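Local structure of FAD-binding oxidoreductase (Gulosibacter chungangensis, 7PBG) at residues 234-239 and 323-328; 270-275 and 336-341. The protein oxidises 4-ethylphenol with a covalently bound FAD, an alkylphenol oxidation that yields 4-vinylphenol by dehydrogenation. One frame throughout, in Å; residues are numbered along the deposited sequence.

How the contacts relate
From the N terminus, the chain first passes 234-239 at the end of strand 226-237, then 270-275 in the loop after helix 255-266. Strand 318-326 brings 323-328 back to the first segment, closing the loop of contact 1, and helix 328-342 then brings 336-341 to the second, closing contact 2. The segments alternate, so the two loops cross. Contact 1 joins the FAD-binding part to the end of an inner strand of the large antiparallel sheet; contact 2 fixes a connecting loop to the helix following strand 318-326. Their centres are about 15 Å apart, and they meet where Gln273 NE2 probably hydrogen-bonds Tyr325 O, 2.8 Å away, and where Cys324 SG packs on Ile338 CD1.

Contact 1 of 2, residues 234-239 and 323-328; sequences QLMPTP and TCYGPR
Met236 reaches out of its strand and lays its terminal methyl against the ring of Tyr325, with CE 3.8 Å from CD1. The two side chains run at a slant to one another, and the methyl meets the ring obliquely. The first two torsions of Met236 are extended (chi1 -175°, CG opposite the backbone N) and carry the chain outward, while a bend at chi3 of 145° sets the methyl; a long unbranched residue suits a place where the backbones lie far apart. Pro239 comes in differently. Its ring runs alongside Tyr325 with the same heading, and its CG sits at the edge of the aromatic ring, near its plane, 4.1 Å from Tyr325 CB. No hydrogen bond spans the segments, so this is apolar contact between Met236 near the end of strand 226-237, in the FAD-binding part of this PCMH-type flavoprotein, with Pro239 just beyond it, and strand 318-326 of the eight-stranded antiparallel sheet. Thr323, on the same strand, rests its CG2 on one face of the Tyr325 ring, toward its rim and 3.6 Å above the plane, and the phenol OH is hydrogen-bonded to Asn375 O, which ties down the far end of the ring. Next along the chain, Gly326 N lies 3.8 Å from Pro239 CB. Gly326 has phi 141°, where a side chain would jam against the preceding carbonyl and the ring of Pro327.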
loop_
_atom_site.group_PDB
_atom_site.type_symbol
_atom_site.label_atom_id
_atom_site.label_comp_id
_atom_site.label_asym_id
_atom_site.label_seq_id
_atom_site.Cartn_x
_atom_site.Cartn_y
_atom_site.Cartn_z
ATOM N N GLN A 234 -12.433 1.277 -0.243
ATOM C CA GLN A 234 -12.672 2.222 -1.381
ATOM C C GLN A 234 -13.233 1.425 -2.575
ATOM O O GLN A 234 -12.850 0.261 -2.748
ATOM C CB GLN A 234 -11.365 2.952 -1.659
ATOM C CG GLN A 234 -10.952 3.774 -0.468
ATOM C CD GLN A 234 -9.622 4.440 -0.602
ATOM O OE1 GLN A 234 -8.834 4.114 -1.487
ATOM N NE2 GLN A 234 -9.408 5.401 0.267
ATOM N N LEU A 235 -14.166 2.012 -3.323
ATOM C CA LEU A 235 -14.965 1.325 -4.338
ATOM C C LEU A 235 -14.809 2.038 -5.664
ATOM O O LEU A 235 -14.909 3.250 -5.720
ATOM C CB LEU A 235 -16.462 1.313 -3.944
ATOM C CG LEU A 235 -16.823 0.639 -2.630
ATOM C CD1 LEU A 235 -18.362 0.611 -2.428
ATOM C CD2 LEU A 235 -16.247 -0.771 -2.576
ATOM N N MET A 236 -14.606 1.253 -6.687
ATOM C CA MET A 236 -14.413 1.810 -8.037
ATOM C C MET A 236 -15.684 2.518 -8.436
ATOM O O MET A 236 -16.795 1.948 -8.411
ATOM C CB MET A 236 -14.041 0.714 -9.042
ATOM C CG MET A 236 -13.726 1.257 -10.412
ATOM S SD MET A 236 -13.042 -0.104 -11.392
ATOM C CE MET A 236 -13.682 0.269 -13.022
ATOM N N PRO A 237 -15.599 3.776 -8.926
ATOM C CA PRO A 237 -16.755 4.371 -9.583
ATOM C C PRO A 237 -17.168 3.565 -10.822
ATOM O O PRO A 237 -16.319 3.133 -11.575
ATOM C CB PRO A 237 -16.222 5.766 -9.984
ATOM C CG PRO A 237 -15.127 6.042 -9.003
ATOM C CD PRO A 237 -14.464 4.697 -8.834
ATOM N N THR A 238 -18.462 3.363 -10.994
ATOM C CA THR A 238 -19.010 2.605 -12.119
ATOM C C THR A 238 -18.703 3.352 -13.412
ATOM O O THR A 238 -19.089 4.498 -13.575
ATOM C CB THR A 238 -20.528 2.391 -11.939
ATOM O OG1 THR A 238 -20.783 1.750 -10.687
ATOM C CG2 THR A 238 -21.130 1.593 -13.070
ATOM N N PRO A 239 -18.037 2.684 -14.377
ATOM C CA PRO A 239 -17.709 3.280 -15.669
ATOM C C PRO A 239 -18.923 3.256 -16.583
ATOM O O PRO A 239 -19.918 2.643 -16.287
ATOM C CB PRO A 239 -16.580 2.403 -16.225
ATOM C CG PRO A 239 -16.839 1.049 -15.593
ATOM C CD PRO A 239 -17.547 1.303 -14.270
ATOM N N THR A 323 -11.827 -8.214 -18.967
ATOM C CA THR A 323 -12.877 -7.182 -19.099
ATOM C C THR A 323 -12.241 -5.823 -19.379
ATOM O O THR A 323 -11.156 -5.498 -18.879
ATOM C CB THR A 323 -13.782 -7.169 -17.864
ATOM O OG1 THR A 323 -14.293 -8.474 -17.631
ATOM C CG2 THR A 323 -14.901 -6.152 -18.001
ATOM N N CYS A 324 -12.878 -5.074 -20.262
ATOM C CA CYS A 324 -12.552 -3.681 -20.590
ATOM C C CYS A 324 -13.645 -2.781 -20.006
ATOM O O CYS A 324 -14.868 -3.176 -19.916
ATOM C CB CYS A 324 -12.440 -3.530 -22.096
ATOM S SG CYS A 324 -10.905 -4.267 -22.715
ATOM N N TYR A 325 -13.211 -1.621 -19.562
ATOM C CA TYR A 325 -14.032 -0.652 -18.785
ATOM C C TYR A 325 -13.928 0.717 -19.425
ATOM O O TYR A 325 -12.796 1.167 -19.682
ATOM C CB TYR A 325 -13.542 -0.537 -17.341
ATOM C CG TYR A 325 -13.424 -1.860 -16.632
ATOM C CD1 TYR A 325 -14.416 -2.300 -15.775
ATOM C CD2 TYR A 325 -12.360 -2.713 -16.868
ATOM C CE1 TYR A 325 -14.333 -3.514 -15.111
ATOM C CE2 TYR A 325 -12.289 -3.945 -16.246
ATOM C CZ TYR A 325 -13.258 -4.343 -15.329
ATOM O OH TYR A 325 -13.166 -5.583 -14.722
ATOM N N GLY A 326 -15.055 1.397 -19.588
ATOM C CA GLY A 326 -15.037 2.828 -19.929
ATOM C C GLY A 326 -16.127 3.145 -20.925
ATOM O O GLY A 326 -17.000 2.328 -21.158
ATOM N N PRO A 327 -16.026 4.316 -21.569
ATOM C CA PRO A 327 -16.904 4.608 -22.684
ATOM C C PRO A 327 -16.589 3.643 -23.824
ATOM O O PRO A 327 -15.446 3.174 -23.957
ATOM C CB PRO A 327 -16.552 6.045 -23.062
ATOM C CG PRO A 327 -15.160 6.258 -22.559
ATOM C CD PRO A 327 -14.926 5.279 -21.412
ATOM N N ARG A 328 -17.573 3.412 -24.680
ATOM C CA ARG A 328 -17.438 2.447 -25.789
ATOM C C ARG A 328 -16.261 2.795 -26.707
ATOM O O ARG A 328 -15.617 1.847 -27.205
ATOM C CB ARG A 328 -18.740 2.306 -26.566
ATOM C CG ARG A 328 -18.815 1.043 -27.406
ATOM C CD ARG A 328 -18.680 -0.251 -26.630
ATOM N NE ARG A 328 -18.639 -1.411 -27.510
ATOM C CZ ARG A 328 -19.377 -2.532 -27.397
ATOM N NH1 ARG A 328 -20.204 -2.724 -26.370
ATOM N NH2 ARG A 328 -19.212 -3.486 -28.306
#

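Contact 2 of 2, residues 270-275 and 336-341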
loop_
_atom_site.group_PDB
_atom_site.type_symbol
_atom_site.label_atom_id
_atom_site.label_comp_id
_atom_site.label_asym_id
_atom_site.label_seq_id
_atom_site.Cartn_x
_atom_site.Cartn_y
_atom_site.Cartn_z
ATOM N N ALA A 270 -3.234 -0.897 -19.489
ATOM C CA ALA A 270 -4.026 -0.746 -20.724
ATOM C C ALA A 270 -3.252 -1.428 -21.833
ATOM O O ALA A 270 -2.022 -1.287 -21.888
ATOM C CB ALA A 270 -4.288 0.712 -21.026
ATOM N N PRO A 271 -3.915 -2.153 -22.762
ATOM C CA PRO A 271 -5.381 -2.340 -22.755
ATOM C C PRO A 271 -5.968 -3.365 -21.783
ATOM O O PRO A 271 -7.153 -3.431 -21.625
ATOM C CB PRO A 271 -5.603 -2.874 -24.176
ATOM C CG PRO A 271 -4.393 -3.701 -24.427
ATOM C CD PRO A 271 -3.297 -2.811 -23.913
ATOM N N LEU A 272 -5.141 -4.068 -21.015
ATOM C CA LEU A 272 -5.648 -4.945 -19.956
ATOM C C LEU A 272 -5.749 -4.082 -18.693
ATOM O O LEU A 272 -4.709 -3.814 -18.032
ATOM C CB LEU A 272 -4.757 -6.181 -19.798
ATOM C CG LEU A 272 -4.801 -7.231 -20.917
ATOM C CD1 LEU A 272 -3.739 -8.303 -20.697
ATOM C CD2 LEU A 272 -6.189 -7.874 -21.004
ATOM N N GLN A 273 -6.964 -3.581 -18.443
ATOM C CA GLN A 273 -7.248 -2.621 -17.347
ATOM C C GLN A 273 -7.425 -3.343 -16.022
ATOM O O GLN A 273 -7.216 -2.700 -14.947
ATOM C CB GLN A 273 -8.517 -1.863 -17.701
ATOM C CG GLN A 273 -8.352 -0.998 -18.933
ATOM C CD GLN A 273 -9.738 -0.577 -19.368
ATOM O OE1 GLN A 273 -10.433 -1.357 -20.005
ATOM N NE2 GLN A 273 -10.068 0.710 -19.174
ATOM N N ALA A 274 -7.792 -4.613 -16.091
ATOM C CA ALA A 274 -7.760 -5.523 -14.938
ATOM C C ALA A 274 -6.889 -6.709 -15.320
ATOM O O ALA A 274 -6.813 -7.051 -16.495
ATOM C CB ALA A 274 -9.186 -5.904 -14.573
ATOM N N ALA A 275 -6.267 -7.329 -14.330
ATOM C CA ALA A 275 -5.394 -8.498 -14.541
ATOM C C ALA A 275 -6.270 -9.657 -15.014
ATOM O O ALA A 275 -7.241 -10.005 -14.356
ATOM C CB ALA A 275 -4.679 -8.812 -13.264
ATOM N N GLU A 336 -9.856 -4.325 -29.623
ATOM C CA GLU A 336 -9.149 -4.552 -30.900
ATOM C C GLU A 336 -7.674 -4.867 -30.617
ATOM O O GLU A 336 -7.176 -5.867 -31.177
ATOM C CB GLU A 336 -9.401 -3.332 -31.804
ATOM C CG GLU A 336 -8.584 -3.305 -33.063
ATOM C CD GLU A 336 -8.736 -2.039 -33.912
ATOM O OE1 GLU A 336 -8.674 -0.885 -33.361
ATOM O OE2 GLU A 336 -8.897 -2.196 -35.131
ATOM N N MET A 337 -7.028 -4.160 -29.681
ATOM C CA MET A 337 -5.598 -4.434 -29.342
ATOM C C MET A 337 -5.440 -5.848 -28.758
ATOM O O MET A 337 -4.517 -6.575 -29.122
ATOM C CB MET A 337 -5.067 -3.451 -28.297
ATOM C CG MET A 337 -4.983 -2.029 -28.830
ATOM S SD MET A 337 -4.564 -0.933 -27.449
ATOM C CE MET A 337 -4.888 0.659 -28.189
ATOM N N ILE A 338 -6.317 -6.212 -27.853
ATOM C CA ILE A 338 -6.243 -7.513 -27.141
ATOM C C ILE A 338 -6.491 -8.614 -28.178
ATOM O O ILE A 338 -5.729 -9.578 -28.218
ATOM C CB ILE A 338 -7.275 -7.504 -25.999
ATOM C CG1 ILE A 338 -6.864 -6.531 -24.883
ATOM C CG2 ILE A 338 -7.513 -8.920 -25.482
ATOM C CD1 ILE A 338 -8.011 -6.226 -23.926
ATOM N N ARG A 339 -7.620 -8.554 -28.889
ATOM C CA ARG A 339 -7.969 -9.582 -29.901
ATOM C C ARG A 339 -6.781 -9.736 -30.861
ATOM O O ARG A 339 -6.342 -10.889 -31.137
ATOM C CB ARG A 339 -9.230 -9.126 -30.640
ATOM C CG ARG A 339 -9.933 -10.194 -31.455
ATOM C CD ARG A 339 -11.044 -9.556 -32.287
ATOM N NE ARG A 339 -11.745 -10.603 -33.009
ATOM C CZ ARG A 339 -11.462 -11.031 -34.242
ATOM N NH1 ARG A 339 -10.480 -10.497 -34.952
ATOM N NH2 ARG A 339 -12.169 -12.025 -34.755
ATOM N N ASP A 340 -6.257 -8.627 -31.380
ATOM C CA ASP A 340 -5.184 -8.684 -32.410
ATOM C C ASP A 340 -3.947 -9.367 -31.842
ATOM O O ASP A 340 -3.294 -10.143 -32.593
ATOM C CB ASP A 340 -4.799 -7.303 -32.913
ATOM C CG ASP A 340 -5.813 -6.689 -33.857
ATOM O OD1 ASP A 340 -5.589 -5.525 -34.213
ATOM O OD2 ASP A 340 -6.820 -7.351 -34.191
ATOM N N ALA A 341 -3.657 -9.134 -30.576
ATOM C CA ALA A 341 -2.471 -9.716 -29.918
ATOM C C ALA A 341 -2.604 -11.239 -29.772
ATOM O O ALA A 341 -1.704 -11.975 -30.212
ATOM C CB ALA A 341 -2.196 -9.073 -28.571
#
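Pro271 sets its ring against the helix, where CG lies 3.8 Å from Ile338 CG1 and 3.9 Å from Met337 CB. The proline ring and the Ile338 side chain lie alongside each other, pointing opposite ways, whereas Met337 crosses the proline at a slant, its SD passing 3.9 Å from Pro271 CB. Ile338 goes further in: its CD1 meets both Pro271 O, at 3.7 Å, and Leu272 CD2, at 3.8 Å. With chi1 at -70°, CG1 stands opposite the carbonyl carbon and the longer branch of Ile338 is sent toward the loop; the CG1-CD1 arm is long enough to reach between proline and leucine. The peptide bond before Pro271 is cis, a form that proline adopts far more readily than other residues. The loop joins helix 255-266 to strand 277-280, and it packs on helix 328-342, which follows strand 318-326 of the large antiparallel sheet. Further out, Phe245 of strand 241-249 touches both Leu272 and Ile338, and Leu265 packs on Pro271 and Leu272. The loop is also held by polar bonds, from Arg266 NH1 to Leu272 O and between the backbones of Leu272 and Leu265. Met337 packs on Trp329 of the second subunit.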